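Local structure of 3-oxoacyl-[acyl-carrier-protein] synthase 2 (Rickettsia rickettsii, 4JGA) at residues N15-V19 with M196-H201; R119-I125 with G173-Q179. The protein probably catalyses the condensation of malonyl-ACP with a growing acyl chain, the carbon-carbon bond-forming elongation step of bacterial fatty acid synthesis. One frame throughout, in Å; residues are numbered along the deposited sequence.

Contact 1: residues N15-V19 with M196-H201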
loop_
_atom_site.group_PDB
_atom_site.type_symbol
_atom_site.label_atom_id
_atom_site.label_comp_id
_atom_site.label_asym_id
_atom_site.label_seq_id
_atom_site.Cartn_x
_atom_site.Cartn_y
_atom_site.Cartn_z
ATOM N N ASN A 15 1.602 -23.953 -10.617
ATOM C CA ASN A 15 0.663 -22.996 -9.963
ATOM C C ASN A 15 0.047 -23.733 -8.837
ATOM O O ASN A 15 -0.532 -24.776 -9.051
ATOM C CB ASN A 15 -0.479 -22.551 -10.875
ATOM C CG ASN A 15 -0.111 -21.371 -11.726
ATOM O OD1 ASN A 15 0.996 -20.820 -11.642
ATOM N ND2 ASN A 15 -1.042 -20.983 -12.587
ATOM N N LYS A 16 0.149 -23.178 -7.650
ATOM C CA LYS A 16 -0.374 -23.822 -6.457
ATOM C C LYS A 16 -1.799 -23.382 -6.290
ATOM O O LYS A 16 -2.149 -22.242 -6.646
ATOM C CB LYS A 16 0.443 -23.381 -5.250
ATOM C CG LYS A 16 1.918 -23.745 -5.348
ATOM C CD LYS A 16 2.086 -25.253 -5.330
ATOM C CE LYS A 16 3.552 -25.632 -5.297
ATOM N NZ LYS A 16 3.644 -27.103 -5.366
ATOM N N ARG A 17 -2.612 -24.277 -5.747
ATOM C CA ARG A 17 -3.974 -23.947 -5.380
ATOM C C ARG A 17 -3.976 -23.277 -4.012
ATOM O O ARG A 17 -3.142 -23.600 -3.158
ATOM C CB ARG A 17 -4.833 -25.212 -5.371
ATOM C CG ARG A 17 -4.997 -25.759 -6.770
ATOM C CD ARG A 17 -5.704 -27.086 -6.782
ATOM N NE ARG A 17 -7.078 -26.959 -6.297
ATOM C CZ ARG A 17 -7.838 -28.008 -5.981
ATOM N NH1 ARG A 17 -7.374 -29.235 -6.102
ATOM N NH2 ARG A 17 -9.055 -27.837 -5.526
ATOM N N VAL A 18 -4.904 -22.337 -3.809
ATOM C CA VAL A 18 -4.933 -21.512 -2.609
ATOM C C VAL A 18 -6.297 -21.568 -1.919
ATOM O O VAL A 18 -7.338 -21.267 -2.521
ATOM C CB VAL A 18 -4.614 -20.047 -2.940
ATOM C CG1 VAL A 18 -4.591 -19.191 -1.685
ATOM C CG2 VAL A 18 -3.306 -19.962 -3.701
ATOM N N VAL A 19 -6.274 -21.950 -0.649
ATOM C CA VAL A 19 -7.491 -22.132 0.121
ATOM C C VAL A 19 -7.512 -21.176 1.301
ATOM O O VAL A 19 -6.472 -20.596 1.682
ATOM C CB VAL A 19 -7.670 -23.608 0.580
ATOM C CG1 VAL A 19 -7.860 -24.525 -0.623
ATOM C CG2 VAL A 19 -6.513 -24.094 1.419
ATOM N N MET A 196 -3.103 -14.246 -2.507
ATOM C CA MET A 196 -3.356 -15.484 -3.229
ATOM C C MET A 196 -2.297 -15.713 -4.305
ATOM O O MET A 196 -1.791 -16.802 -4.459
ATOM C CB MET A 196 -4.750 -15.472 -3.825
ATOM C CG MET A 196 -5.089 -16.674 -4.667
ATOM S SD MET A 196 -4.617 -16.386 -6.376
ATOM C CE MET A 196 -5.897 -15.283 -6.907
ATOM N N ARG A 197 -1.971 -14.657 -5.040
ATOM C CA ARG A 197 -0.992 -14.735 -6.116
ATOM C C ARG A 197 0.376 -15.110 -5.536
ATOM O O ARG A 197 1.112 -15.883 -6.133
ATOM C CB ARG A 197 -0.911 -13.413 -6.862
ATOM C CG ARG A 197 -2.142 -13.091 -7.717
ATOM C CD ARG A 197 -2.125 -13.798 -9.038
ATOM N NE ARG A 197 -3.362 -13.737 -9.819
ATOM C CZ ARG A 197 -3.777 -12.698 -10.552
ATOM N NH1 ARG A 197 -3.088 -11.551 -10.642
ATOM N NH2 ARG A 197 -4.929 -12.807 -11.206
ATOM N N MET A 198 0.693 -14.565 -4.376
ATOM C CA MET A 198 1.942 -14.894 -3.712
ATOM C C MET A 198 2.086 -16.418 -3.449
ATOM O O MET A 198 3.153 -16.999 -3.686
ATOM C CB MET A 198 2.036 -14.113 -2.425
ATOM C CG MET A 198 3.339 -14.263 -1.685
ATOM S SD MET A 198 4.487 -12.943 -2.106
ATOM C CE MET A 198 3.564 -11.604 -1.313
ATOM N N ILE A 199 1.003 -17.041 -2.981
ATOM C CA ILE A 199 0.961 -18.460 -2.711
ATOM C C ILE A 199 0.913 -19.235 -4.016
ATOM O O ILE A 199 1.662 -20.193 -4.180
ATOM C CB ILE A 199 -0.230 -18.818 -1.818
ATOM C CG1 ILE A 199 -0.047 -18.150 -0.447
ATOM C CG2 ILE A 199 -0.318 -20.330 -1.629
ATOM C CD1 ILE A 199 -1.222 -18.275 0.497
ATOM N N LYS A 200 0.085 -18.785 -4.948
ATOM C CA LYS A 200 -0.080 -19.433 -6.261
ATOM C C LYS A 200 1.248 -19.644 -6.935
ATOM O O LYS A 200 1.497 -20.709 -7.506
ATOM C CB LYS A 200 -0.958 -18.588 -7.172
ATOM C CG LYS A 200 -1.224 -19.142 -8.552
ATOM C CD LYS A 200 -2.146 -18.190 -9.318
ATOM C CE LYS A 200 -2.405 -18.654 -10.743
ATOM N NZ LYS A 200 -3.091 -17.555 -11.482
ATOM N N HIS A 201 2.118 -18.649 -6.848
ATOM C CA HIS A 201 3.396 -18.699 -7.563
ATOM C C HIS A 201 4.545 -19.145 -6.691
ATOM O O HIS A 201 5.675 -19.069 -7.100
ATOM C CB HIS A 201 3.649 -17.345 -8.264
ATOM C CG HIS A 201 2.605 -17.013 -9.279
ATOM N ND1 HIS A 201 2.388 -17.801 -10.387
ATOM C CD2 HIS A 201 1.655 -16.048 -9.316
ATOM C CE1 HIS A 201 1.383 -17.316 -11.090
ATOM N NE2 HIS A 201 0.910 -16.265 -10.451
#

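Contact 2: residues R119-I125 with G173-Q179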
loop_
_atom_site.group_PDB
_atom_site.type_symbol
_atom_site.label_atom_id
_atom_site.label_comp_id
_atom_site.label_asym_id
_atom_site.label_seq_id
_atom_site.Cartn_x
_atom_site.Cartn_y
_atom_site.Cartn_z
ATOM N N ARG A 119 7.781 -20.295 9.769
ATOM C CA ARG A 119 7.617 -18.844 10.029
ATOM C C ARG A 119 8.087 -18.025 8.820
ATOM O O ARG A 119 7.419 -17.108 8.392
ATOM C CB ARG A 119 8.365 -18.427 11.282
ATOM C CG ARG A 119 7.682 -18.905 12.543
ATOM C CD ARG A 119 8.412 -18.514 13.825
ATOM N NE ARG A 119 7.520 -18.780 14.946
ATOM C CZ ARG A 119 7.655 -18.251 16.140
ATOM N NH1 ARG A 119 8.676 -17.456 16.393
ATOM N NH2 ARG A 119 6.774 -18.528 17.086
ATOM N N ASP A 120 9.192 -18.462 8.228
ATOM C CA ASP A 120 9.770 -17.831 7.037
ATOM C C ASP A 120 8.903 -17.976 5.795
ATOM O O ASP A 120 8.988 -17.142 4.891
ATOM C CB ASP A 120 11.171 -18.385 6.749
ATOM C CG ASP A 120 12.216 -17.894 7.758
ATOM O OD1 ASP A 120 11.943 -16.907 8.502
ATOM O OD2 ASP A 120 13.325 -18.490 7.760
ATOM N N ARG A 121 8.031 -18.983 5.769
ATOM C CA ARG A 121 7.103 -19.200 4.649
ATOM C C ARG A 121 5.703 -18.602 4.905
ATOM O O ARG A 121 4.746 -18.839 4.166
ATOM C CB ARG A 121 7.033 -20.711 4.355
ATOM C CG ARG A 121 8.329 -21.288 3.782
ATOM C CD ARG A 121 8.548 -20.867 2.331
ATOM N NE ARG A 121 7.522 -21.424 1.436
ATOM C CZ ARG A 121 7.395 -21.115 0.144
ATOM N NH1 ARG A 121 8.224 -20.260 -0.413
ATOM N NH2 ARG A 121 6.443 -21.683 -0.605
ATOM N N THR A 122 5.595 -17.830 5.975
ATOM C CA THR A 122 4.363 -17.165 6.328
ATOM C C THR A 122 4.536 -15.675 6.147
ATOM O O THR A 122 5.398 -15.070 6.761
ATOM C CB THR A 122 3.965 -17.467 7.786
ATOM O OG1 THR A 122 3.782 -18.883 7.947
ATOM C CG2 THR A 122 2.662 -16.794 8.082
ATOM N N GLY A 123 3.740 -15.100 5.249
ATOM C CA GLY A 123 3.796 -13.699 4.947
ATOM C C GLY A 123 2.482 -13.010 5.290
ATOM O O GLY A 123 1.526 -13.636 5.717
ATOM N N LEU A 124 2.460 -11.700 5.060
ATOM C CA LEU A 124 1.298 -10.860 5.324
ATOM C C LEU A 124 1.121 -9.790 4.210
ATOM O O LEU A 124 2.101 -9.199 3.731
ATOM C CB LEU A 124 1.446 -10.133 6.667
ATOM C CG LEU A 124 1.898 -10.942 7.893
ATOM C CD1 LEU A 124 3.406 -10.981 7.976
ATOM C CD2 LEU A 124 1.336 -10.341 9.175
ATOM N N ILE A 125 -0.144 -9.540 3.863
ATOM C CA ILE A 125 -0.545 -8.390 3.067
ATOM C C ILE A 125 -1.796 -7.819 3.719
ATOM O O ILE A 125 -2.935 -8.273 3.477
ATOM C CB ILE A 125 -0.811 -8.716 1.588
ATOM C CG1 ILE A 125 0.426 -9.360 0.946
ATOM C CG2 ILE A 125 -1.137 -7.433 0.829
ATOM C CD1 ILE A 125 0.278 -9.593 -0.554
ATOM N N GLY A 173 5.647 -14.117 15.023
ATOM C CA GLY A 173 6.906 -14.481 14.391
ATOM C C GLY A 173 6.855 -14.710 12.862
ATOM O O GLY A 173 7.738 -15.364 12.330
ATOM N N PHE A 174 5.858 -14.195 12.150
ATOM C CA PHE A 174 5.759 -14.469 10.721
ATOM C C PHE A 174 6.793 -13.630 9.976
ATOM O O PHE A 174 6.764 -12.396 10.018
ATOM C CB PHE A 174 4.368 -14.180 10.208
ATOM C CG PHE A 174 3.285 -15.016 10.823
ATOM C CD1 PHE A 174 3.513 -16.297 11.312
ATOM C CD2 PHE A 174 1.988 -14.536 10.829
ATOM C CE1 PHE A 174 2.479 -17.083 11.830
ATOM C CE2 PHE A 174 0.952 -15.288 11.371
ATOM C CZ PHE A 174 1.195 -16.572 11.872
ATOM N N SER A 175 7.743 -14.302 9.338
ATOM C CA SER A 175 8.949 -13.644 8.829
ATOM C C SER A 175 9.091 -13.704 7.321
ATOM O O SER A 175 10.144 -13.359 6.757
ATOM C CB SER A 175 10.160 -14.260 9.523
ATOM O OG SER A 175 10.037 -15.673 9.536
ATOM N N GLY A 176 8.031 -14.154 6.657
ATOM C CA GLY A 176 7.927 -14.060 5.201
ATOM C C GLY A 176 7.669 -12.626 4.728
ATOM O O GLY A 176 7.888 -11.672 5.481
ATOM N N PRO A 177 7.236 -12.461 3.454
ATOM C CA PRO A 177 6.947 -11.136 2.940
ATOM C C PRO A 177 6.047 -10.329 3.879
ATOM O O PRO A 177 5.039 -10.838 4.343
ATOM C CB PRO A 177 6.237 -11.399 1.610
ATOM C CG PRO A 177 6.638 -12.760 1.217
ATOM C CD PRO A 177 6.910 -13.524 2.489
ATOM N N ASN A 178 6.463 -9.097 4.152
ATOM C CA ASN A 178 5.790 -8.224 5.108
ATOM C C ASN A 178 5.346 -6.985 4.352
ATOM O O ASN A 178 6.127 -6.036 4.194
ATOM C CB ASN A 178 6.761 -7.835 6.219
ATOM C CG ASN A 178 6.071 -7.494 7.517
ATOM O OD1 ASN A 178 5.937 -8.372 8.391
ATOM N ND2 ASN A 178 5.571 -6.218 7.656
ATOM N N GLN A 179 4.131 -7.053 3.803
ATOM C CA GLN A 179 3.696 -6.122 2.770
ATOM C C GLN A 179 2.262 -5.672 3.015
ATOM O O GLN A 179 1.624 -6.072 4.003
ATOM C CB GLN A 179 3.902 -6.735 1.363
ATOM C CG GLN A 179 5.374 -7.075 1.051
ATOM C CD GLN A 179 5.625 -7.691 -0.336
ATOM O OE1 GLN A 179 6.497 -8.537 -0.501
ATOM N NE2 GLN A 179 4.893 -7.251 -1.324
#

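Contact 1: residues N15-V19 with M196-H201
Lys200 and Lys16 meet where helix 187-200 ends against the loop leading into strand 18-26. Lys16 N donates to Lys200 O at 2.8 Å, nearly straight (176° at the hydrogen), and lies in the carbonyl plane on a lone pair, so the chain takes up a carbonyl from the helix's last residue. The side chain of Lys200 leaves with CG opposite the backbone N (chi1 -179°) and stays extended. Its CB passes 3.9 Å from Lys16 O. Next, CG lies near Lys16 O and Asn15 CG and also sits over one face of the His201 ring. Farther out, CE runs alongside the Asn15 amide, 3.3 Å from ND2, and NZ bonds to Tyr203 OH of the second subunit. A lysine suits this place because its methylenes pack while its charge reaches the interface. One helical turn before Lys200, β-branched Val18 packs against Met196 and Ile199: its CG2 lies 3.7 Å from Ile199 CG2 and near Met196 O, while its CB touches Met196 CG. Helix 187-200 thus rests on the sheet, Val18 and Ile199 sharing Leu263 of strand 257-265 and Met196 leaning on Val280 and Tyr283 of strand 278-287.

Contact 2: residues R119-I125 with G173-Q179
Thr122 and Phe174 form the tight, buried core of this contact. Thr122 CG2 stands over the Phe174 ring as a CH-pi contact, 3.4 Å from the centroid; it faces the ring because it lies opposite the backbone N, leaving OG1 for Trp111 NE1 and Ser118 O. Glycines let the backbones come close, Gly176 having no CB to press on Thr122 O. Gly123 CA comes within 3.2 Å of Pro177 O, and Gly176 N bonds to Thr122 O at 2.8 Å. Arg119 O is gripped by Ser175 N and Thr122 N from opposite faces of its plane. At the partly exposed end the stem of Arg119 still packs on Gly173 O, CB 3.3 Å away, but beyond it the fit loosens: the guanidinium lies with NH1 4.0 Å from Gly173 CA, and NE is held by Pro113 O. Beyond Gly176, Leu124 N bonds to Pro177 O (2.8 Å) and Gln179 N to Leu124 O (3.0 Å). The second subunit covers this chain's outermost strand, its Thr425 meeting Asn178 O and its Ser285 Gln179 OE1. Parallel strands 122-127 and 178-179, with helix 163-172, make a beta-alpha-beta crossover elaborated by extra helices, consistent with a thiolase-type fold.

Contact 1 and contact 2 have centres 15 Å apart and meet through Met198, whose CE lies 3.9 Å from Ile125 CD1 and whose SD is 4.0 Å from Pro177 CG. Flexible and unbranched, methionine can reach both the strand and the proline from one helical position. Along the chain contact 2 is nested in the loop that contact 1 closes: strand 178-179 leads into helix 187-200, whose far end is held at contact 1. In ketoacyl synthases the nucleophilic cysteine sits at the beginning of the corresponding helix, so contact 1 is probably at the end remote from the reaction centre. Both contacts also border the second subunit.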